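Local coordinates for protein lipoteichoic acid primase (Listeria monocytogenes, PDB 4UOP) that is a lipoteichoic acid primase, a magnesium-binding enzyme of the sulfatase family whose catalytic domain lies outside the cell, at residues Trp274-Ile288 and Asp313-Gly325. Sequence-based numbering, arbitrary orientation.
With MG (magnesium ion), chain J.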
loop_
_atom_site.group_PDB
_atom_site.type_symbol
_atom_site.label_atom_id
_atom_site.label_comp_id
_atom_site.label_asym_id
_atom_site.label_seq_id
_atom_site.Cartn_x
_atom_site.Cartn_y
_atom_site.Cartn_z
ATOM N N TRP B 274 -28.461 -12.694 24.273
ATOM C CA TRP B 274 -28.622 -11.273 23.899
ATOM C C TRP B 274 -28.749 -10.383 25.131
ATOM O O TRP B 274 -28.141 -9.307 25.207
ATOM C CB TRP B 274 -29.846 -11.120 23.025
ATOM C CG TRP B 274 -30.117 -9.754 22.494
ATOM C CD1 TRP B 274 -31.070 -8.881 22.937
ATOM C CD2 TRP B 274 -29.473 -9.119 21.384
ATOM N NE1 TRP B 274 -31.060 -7.739 22.171
ATOM C CE2 TRP B 274 -30.070 -7.845 21.229
ATOM C CE3 TRP B 274 -28.431 -9.489 20.521
ATOM C CZ2 TRP B 274 -29.679 -6.953 20.224
ATOM C CZ3 TRP B 274 -28.044 -8.604 19.524
ATOM C CH2 TRP B 274 -28.668 -7.348 19.382
ATOM N N ASP B 275 -29.536 -10.855 26.092
ATOM C CA ASP B 275 -29.812 -10.094 27.308
ATOM C C ASP B 275 -28.664 -10.147 28.293
ATOM O O ASP B 275 -28.730 -9.487 29.330
ATOM C CB ASP B 275 -31.085 -10.614 27.986
ATOM C CG ASP B 275 -32.328 -10.406 27.136
ATOM O OD1 ASP B 275 -32.417 -9.372 26.445
ATOM O OD2 ASP B 275 -33.231 -11.267 27.158
ATOM N N ASP B 276 -27.617 -10.907 27.976
ATOM C CA ASP B 276 -26.440 -11.020 28.816
ATOM C C ASP B 276 -25.141 -10.654 28.091
ATOM O O ASP B 276 -24.056 -11.048 28.537
ATOM C CB ASP B 276 -26.336 -12.457 29.352
ATOM C CG ASP B 276 -26.737 -12.582 30.827
ATOM O OD1 ASP B 276 -27.328 -11.625 31.401
ATOM O OD2 ASP B 276 -26.445 -13.658 31.412
ATOM N N SER B 277 -25.239 -9.873 27.011
ATOM C CA SER B 277 -24.084 -9.584 26.157
ATOM C C SER B 277 -24.093 -8.167 25.605
ATOM O O SER B 277 -25.150 -7.637 25.259
ATOM C CB SER B 277 -24.052 -10.544 24.952
ATOM O OG SER B 277 -23.977 -11.883 25.360
ATOM N N VAL B 278 -22.905 -7.569 25.512
ATOM C CA VAL B 278 -22.676 -6.404 24.677
ATOM C C VAL B 278 -22.523 -6.957 23.270
ATOM O O VAL B 278 -21.788 -7.924 23.056
ATOM C CB VAL B 278 -21.391 -5.669 25.081
ATOM C CG1 VAL B 278 -21.089 -4.514 24.136
ATOM C CG2 VAL B 278 -21.502 -5.175 26.522
ATOM N N VAL B 279 -23.234 -6.364 22.327
ATOM C CA VAL B 279 -23.129 -6.774 20.937
ATOM C C VAL B 279 -22.841 -5.555 20.066
ATOM O O VAL B 279 -23.513 -4.520 20.189
ATOM C CB VAL B 279 -24.396 -7.502 20.467
ATOM C CG1 VAL B 279 -24.208 -7.973 19.040
ATOM C CG2 VAL B 279 -24.708 -8.693 21.366
ATOM N N VAL B 280 -21.801 -5.668 19.239
ATOM C CA VAL B 280 -21.356 -4.610 18.347
ATOM C C VAL B 280 -21.372 -5.153 16.912
ATOM O O VAL B 280 -20.873 -6.261 16.668
ATOM C CB VAL B 280 -19.924 -4.157 18.660
ATOM C CG1 VAL B 280 -19.527 -2.974 17.797
ATOM C CG2 VAL B 280 -19.785 -3.818 20.135
ATOM N N PHE B 281 -21.936 -4.372 16.000
ATOM C CA PHE B 281 -21.907 -4.689 14.580
ATOM C C PHE B 281 -21.282 -3.522 13.853
ATOM O O PHE B 281 -21.668 -2.380 14.087
ATOM C CB PHE B 281 -23.317 -4.882 14.019
ATOM C CG PHE B 281 -24.138 -5.908 14.738
ATOM C CD1 PHE B 281 -23.610 -7.143 15.060
ATOM C CD2 PHE B 281 -25.460 -5.652 15.059
ATOM C CE1 PHE B 281 -24.369 -8.093 15.719
ATOM C CE2 PHE B 281 -26.229 -6.606 15.727
ATOM C CZ PHE B 281 -25.687 -7.823 16.041
ATOM N N TYR B 282 -20.349 -3.791 12.944
ATOM C CA TYR B 282 -19.790 -2.724 12.106
ATOM C C TYR B 282 -19.378 -3.271 10.754
ATOM O O TYR B 282 -19.007 -4.439 10.645
ATOM C CB TYR B 282 -18.585 -2.057 12.809
ATOM C CG TYR B 282 -17.402 -2.968 12.996
ATOM C CD1 TYR B 282 -17.348 -3.855 14.065
ATOM C CD2 TYR B 282 -16.340 -2.953 12.102
ATOM C CE1 TYR B 282 -16.279 -4.712 14.234
ATOM C CE2 TYR B 282 -15.263 -3.808 12.264
ATOM C CZ TYR B 282 -15.247 -4.688 13.329
ATOM O OH TYR B 282 -14.217 -5.568 13.530
ATOM N N GLY B 283 -19.417 -2.432 9.727
ATOM C CA GLY B 283 -18.895 -2.827 8.407
ATOM C C GLY B 283 -17.388 -2.681 8.411
ATOM O O GLY B 283 -16.875 -1.744 9.021
ATOM N N ASP B 284 -16.656 -3.583 7.751
ATOM C CA ASP B 284 -15.199 -3.445 7.749
ATOM C C ASP B 284 -14.697 -2.228 6.977
ATOM O O ASP B 284 -13.809 -1.528 7.447
ATOM C CB ASP B 284 -14.445 -4.731 7.370
ATOM C CG ASP B 284 -14.762 -5.259 5.985
ATOM O OD1 ASP B 284 -15.733 -4.807 5.339
ATOM O OD2 ASP B 284 -13.986 -6.152 5.546
ATOM N N HIS B 285 -15.289 -1.978 5.813
ATOM C CA HIS B 285 -14.904 -0.872 4.950
ATOM C C HIS B 285 -15.871 -0.834 3.783
ATOM O O HIS B 285 -16.615 -1.805 3.548
ATOM C CB HIS B 285 -13.487 -1.094 4.425
ATOM C CG HIS B 285 -13.308 -2.426 3.784
ATOM N ND1 HIS B 285 -13.755 -2.695 2.509
ATOM C CD2 HIS B 285 -12.808 -3.589 4.259
ATOM C CE1 HIS B 285 -13.513 -3.955 2.215
ATOM N NE2 HIS B 285 -12.950 -4.524 3.265
ATOM N N HIS B 286 -15.857 0.291 3.069
ATOM C CA HIS B 286 -16.711 0.464 1.911
ATOM C C HIS B 286 -16.147 -0.324 0.753
ATOM O O HIS B 286 -14.983 -0.717 0.754
ATOM C CB HIS B 286 -16.833 1.928 1.532
ATOM C CG HIS B 286 -15.718 2.422 0.676
ATOM N ND1 HIS B 286 -14.443 2.620 1.157
ATOM C CD2 HIS B 286 -15.683 2.754 -0.636
ATOM C CE1 HIS B 286 -13.671 3.062 0.181
ATOM N NE2 HIS B 286 -14.399 3.146 -0.921
ATOM N N ILE B 287 -16.995 -0.562 -0.232
ATOM C CA ILE B 287 -16.544 -1.230 -1.435
ATOM C C ILE B 287 -17.026 -0.538 -2.717
ATOM O O ILE B 287 -16.391 -0.680 -3.755
ATOM C CB ILE B 287 -16.936 -2.734 -1.409
ATOM C CG1 ILE B 287 -16.122 -3.541 -2.425
ATOM C CG2 ILE B 287 -18.428 -2.917 -1.632
ATOM C CD1 ILE B 287 -14.620 -3.387 -2.283
ATOM N N ILE B 288 -18.125 0.209 -2.642
ATOM C CA ILE B 288 -18.691 0.884 -3.814
ATOM C C ILE B 288 -18.287 2.357 -3.779
ATOM O O ILE B 288 -18.594 3.082 -2.824
ATOM C CB ILE B 288 -20.226 0.767 -3.823
ATOM C CG1 ILE B 288 -20.685 -0.704 -3.711
ATOM C CG2 ILE B 288 -20.803 1.474 -5.044
ATOM C CD1 ILE B 288 -20.293 -1.619 -4.867
ATOM N N ASP B 313 -17.998 10.556 2.525
ATOM C CA ASP B 313 -19.306 9.920 2.500
ATOM C C ASP B 313 -19.195 8.405 2.382
ATOM O O ASP B 313 -19.866 7.705 3.116
ATOM C CB ASP B 313 -20.207 10.420 1.385
ATOM C CG ASP B 313 -21.660 10.054 1.631
ATOM O OD1 ASP B 313 -22.160 10.272 2.764
ATOM O OD2 ASP B 313 -22.312 9.523 0.705
ATOM N N ASP B 314 -18.362 7.919 1.457
ATOM C CA ASP B 314 -18.185 6.474 1.247
ATOM C C ASP B 314 -17.466 5.774 2.379
ATOM O O ASP B 314 -17.715 4.608 2.643
ATOM C CB ASP B 314 -17.402 6.197 -0.045
ATOM C CG ASP B 314 -18.241 6.394 -1.303
ATOM O OD1 ASP B 314 -19.484 6.408 -1.235
ATOM O OD2 ASP B 314 -17.632 6.490 -2.373
ATOM N N TYR B 315 -16.603 6.493 3.089
ATOM C CA TYR B 315 -15.847 5.875 4.165
ATOM C C TYR B 315 -16.689 5.601 5.412
ATOM O O TYR B 315 -16.222 4.972 6.346
ATOM C CB TYR B 315 -14.628 6.735 4.509
ATOM C CG TYR B 315 -13.444 6.538 3.588
ATOM C CD1 TYR B 315 -13.617 6.196 2.256
ATOM C CD2 TYR B 315 -12.151 6.737 4.039
ATOM C CE1 TYR B 315 -12.536 6.039 1.400
ATOM C CE2 TYR B 315 -11.063 6.596 3.190
ATOM C CZ TYR B 315 -11.265 6.250 1.869
ATOM O OH TYR B 315 -10.212 6.106 0.994
ATOM N N ARG B 316 -17.935 6.069 5.432
ATOM C CA ARG B 316 -18.816 5.733 6.526
ATOM C C ARG B 316 -19.224 4.266 6.458
ATOM O O ARG B 316 -19.666 3.777 5.403
ATOM C CB ARG B 316 -20.067 6.618 6.537
ATOM C CG ARG B 316 -19.816 8.130 6.499
ATOM C CD ARG B 316 -20.930 8.876 5.763
ATOM N NE ARG B 316 -22.145 8.695 6.444
ATOM C CZ ARG B 316 -23.358 8.628 5.908
ATOM N NH1 ARG B 316 -23.618 8.756 4.608
ATOM N NH2 ARG B 316 -24.336 8.457 6.745
ATOM N N ILE B 317 -19.128 3.600 7.597
ATOM C CA ILE B 317 -19.491 2.203 7.753
ATOM C C ILE B 317 -20.575 2.144 8.813
ATOM O O ILE B 317 -20.578 2.960 9.751
ATOM C CB ILE B 317 -18.285 1.309 8.157
ATOM C CG1 ILE B 317 -17.458 1.982 9.258
ATOM C CG2 ILE B 317 -17.406 1.068 6.945
ATOM C CD1 ILE B 317 -16.415 1.116 9.929
ATOM N N PRO B 318 -21.501 1.181 8.704
ATOM C CA PRO B 318 -22.475 1.107 9.789
ATOM C C PRO B 318 -21.824 0.713 11.119
ATOM O O PRO B 318 -20.799 0.018 11.131
ATOM C CB PRO B 318 -23.455 0.044 9.314
ATOM C CG PRO B 318 -22.647 -0.814 8.373
ATOM C CD PRO B 318 -21.709 0.125 7.694
ATOM N N PHE B 319 -22.427 1.178 12.206
ATOM C CA PHE B 319 -21.981 0.897 13.560
ATOM C C PHE B 319 -23.183 0.853 14.484
ATOM O O PHE B 319 -23.943 1.824 14.563
ATOM C CB PHE B 319 -20.995 1.955 14.044
ATOM C CG PHE B 319 -20.522 1.740 15.454
ATOM C CD1 PHE B 319 -19.510 0.840 15.732
ATOM C CD2 PHE B 319 -21.127 2.404 16.511
ATOM C CE1 PHE B 319 -19.086 0.628 17.036
ATOM C CE2 PHE B 319 -20.716 2.186 17.811
ATOM C CZ PHE B 319 -19.699 1.296 18.079
ATOM N N PHE B 320 -23.363 -0.276 15.154
ATOM C CA PHE B 320 -24.483 -0.497 16.063
ATOM C C PHE B 320 -23.957 -1.118 17.335
ATOM O O PHE B 320 -23.129 -2.039 17.299
ATOM C CB PHE B 320 -25.529 -1.433 15.432
ATOM C CG PHE B 320 -26.223 -0.853 14.240
ATOM C CD1 PHE B 320 -25.615 -0.860 12.999
ATOM C CD2 PHE B 320 -27.488 -0.287 14.356
ATOM C CE1 PHE B 320 -26.250 -0.299 11.898
ATOM C CE2 PHE B 320 -28.133 0.252 13.260
ATOM C CZ PHE B 320 -27.504 0.269 12.033
ATOM N N LEU B 321 -24.444 -0.628 18.469
ATOM C CA LEU B 321 -24.044 -1.137 19.753
ATOM C C LEU B 321 -25.256 -1.408 20.621
ATOM O O LEU B 321 -26.125 -0.544 20.794
ATOM C CB LEU B 321 -23.103 -0.155 20.453
ATOM C CG LEU B 321 -22.605 -0.720 21.798
ATOM C CD1 LEU B 321 -21.086 -0.724 21.911
ATOM C CD2 LEU B 321 -23.236 0.065 22.928
ATOM N N HIS B 322 -25.295 -2.618 21.161
ATOM C CA HIS B 322 -26.335 -3.053 22.084
ATOM C C HIS B 322 -25.685 -3.423 23.407
ATOM O O HIS B 322 -24.593 -3.996 23.429
ATOM C CB HIS B 322 -27.068 -4.266 21.504
ATOM C CG HIS B 322 -27.652 -5.191 22.535
ATOM N ND1 HIS B 322 -28.901 -4.994 23.088
ATOM C CD2 HIS B 322 -27.163 -6.316 23.109
ATOM C CE1 HIS B 322 -29.146 -5.946 23.971
ATOM N NE2 HIS B 322 -28.107 -6.762 24.003
ATOM N N TYR B 323 -26.346 -3.085 24.511
ATOM C CA TYR B 323 -26.004 -3.703 25.789
ATOM C C TYR B 323 -27.254 -3.857 26.628
ATOM O O TYR B 323 -28.196 -3.066 26.481
ATOM C CB TYR B 323 -24.889 -2.943 26.527
ATOM C CG TYR B 323 -25.222 -1.543 26.983
ATOM C CD1 TYR B 323 -25.833 -1.309 28.215
ATOM C CD2 TYR B 323 -24.881 -0.444 26.207
ATOM C CE1 TYR B 323 -26.118 -0.011 28.642
ATOM C CE2 TYR B 323 -25.162 0.848 26.619
ATOM C CZ TYR B 323 -25.771 1.063 27.837
ATOM O OH TYR B 323 -26.048 2.359 28.221
ATOM N N PRO B 324 -27.276 -4.872 27.494
ATOM C CA PRO B 324 -28.499 -5.129 28.270
ATOM C C PRO B 324 -28.892 -3.962 29.182
ATOM O O PRO B 324 -28.037 -3.387 29.863
ATOM C CB PRO B 324 -28.142 -6.361 29.107
ATOM C CG PRO B 324 -26.962 -6.972 28.425
ATOM C CD PRO B 324 -26.198 -5.816 27.847
ATOM N N GLY B 325 -30.175 -3.630 29.182
ATOM C CA GLY B 325 -30.690 -2.565 30.032
ATOM C C GLY B 325 -30.309 -1.169 29.582
ATOM O O GLY B 325 -30.330 -0.235 30.385
HETATM MG MG MG J . -13.330 -6.674 3.651
HETATM O O HOH W 1 -12.339 -7.099 1.715
#
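V279–H322 and F281–F320 are hydrogen-bonded pairs of an antiparallel ladder deep in the central mixed sheet of the sulfatase-family fold, where strand 277-283, parallel to strand 59-65 on its other edge, joins strand 319-322. The segment axes run 4.7 Å apart and almost exactly antiparallel, and G283 N extends the bonding to P318 O at 3.1 Å. V280, Y282, F319 and L321 share one sheet face: V280 CG1 meets F319 CE1 at 3.7 Å, while CG2, beside the backbone N, reaches L321 CD1. Helix 341-348 covers this face; F281, on the opposite one, packs under helix 246-271.

Just before strand 277-283 begins, the five-membered ring of W274 forms an offset stack with H322, the last residue of strand 319-322, planes 18° apart and centroids separated by 3.8 Å. H322 NE2 also donates to W274 O (2.8 Å, N-H...O 162°), the acceptor near the imidazole plane but the donor above the carbonyl plane. Stack and bond together fix the imidazole's tilt and rotation.

Beyond the other end, I317 CG2 packs on H285 CA at 3.7 Å. D284 OD2 and H285 NE2 bind magnesium, with E66 and T108 completing the protein ligands; D284 OD1 accepts from S67 N. H285 ND1 donates almost straight (178°) to H286 O, which orients the ring so that NE2 meets the metal, and the buried ladder probably helps hold both ligands where the strand ends.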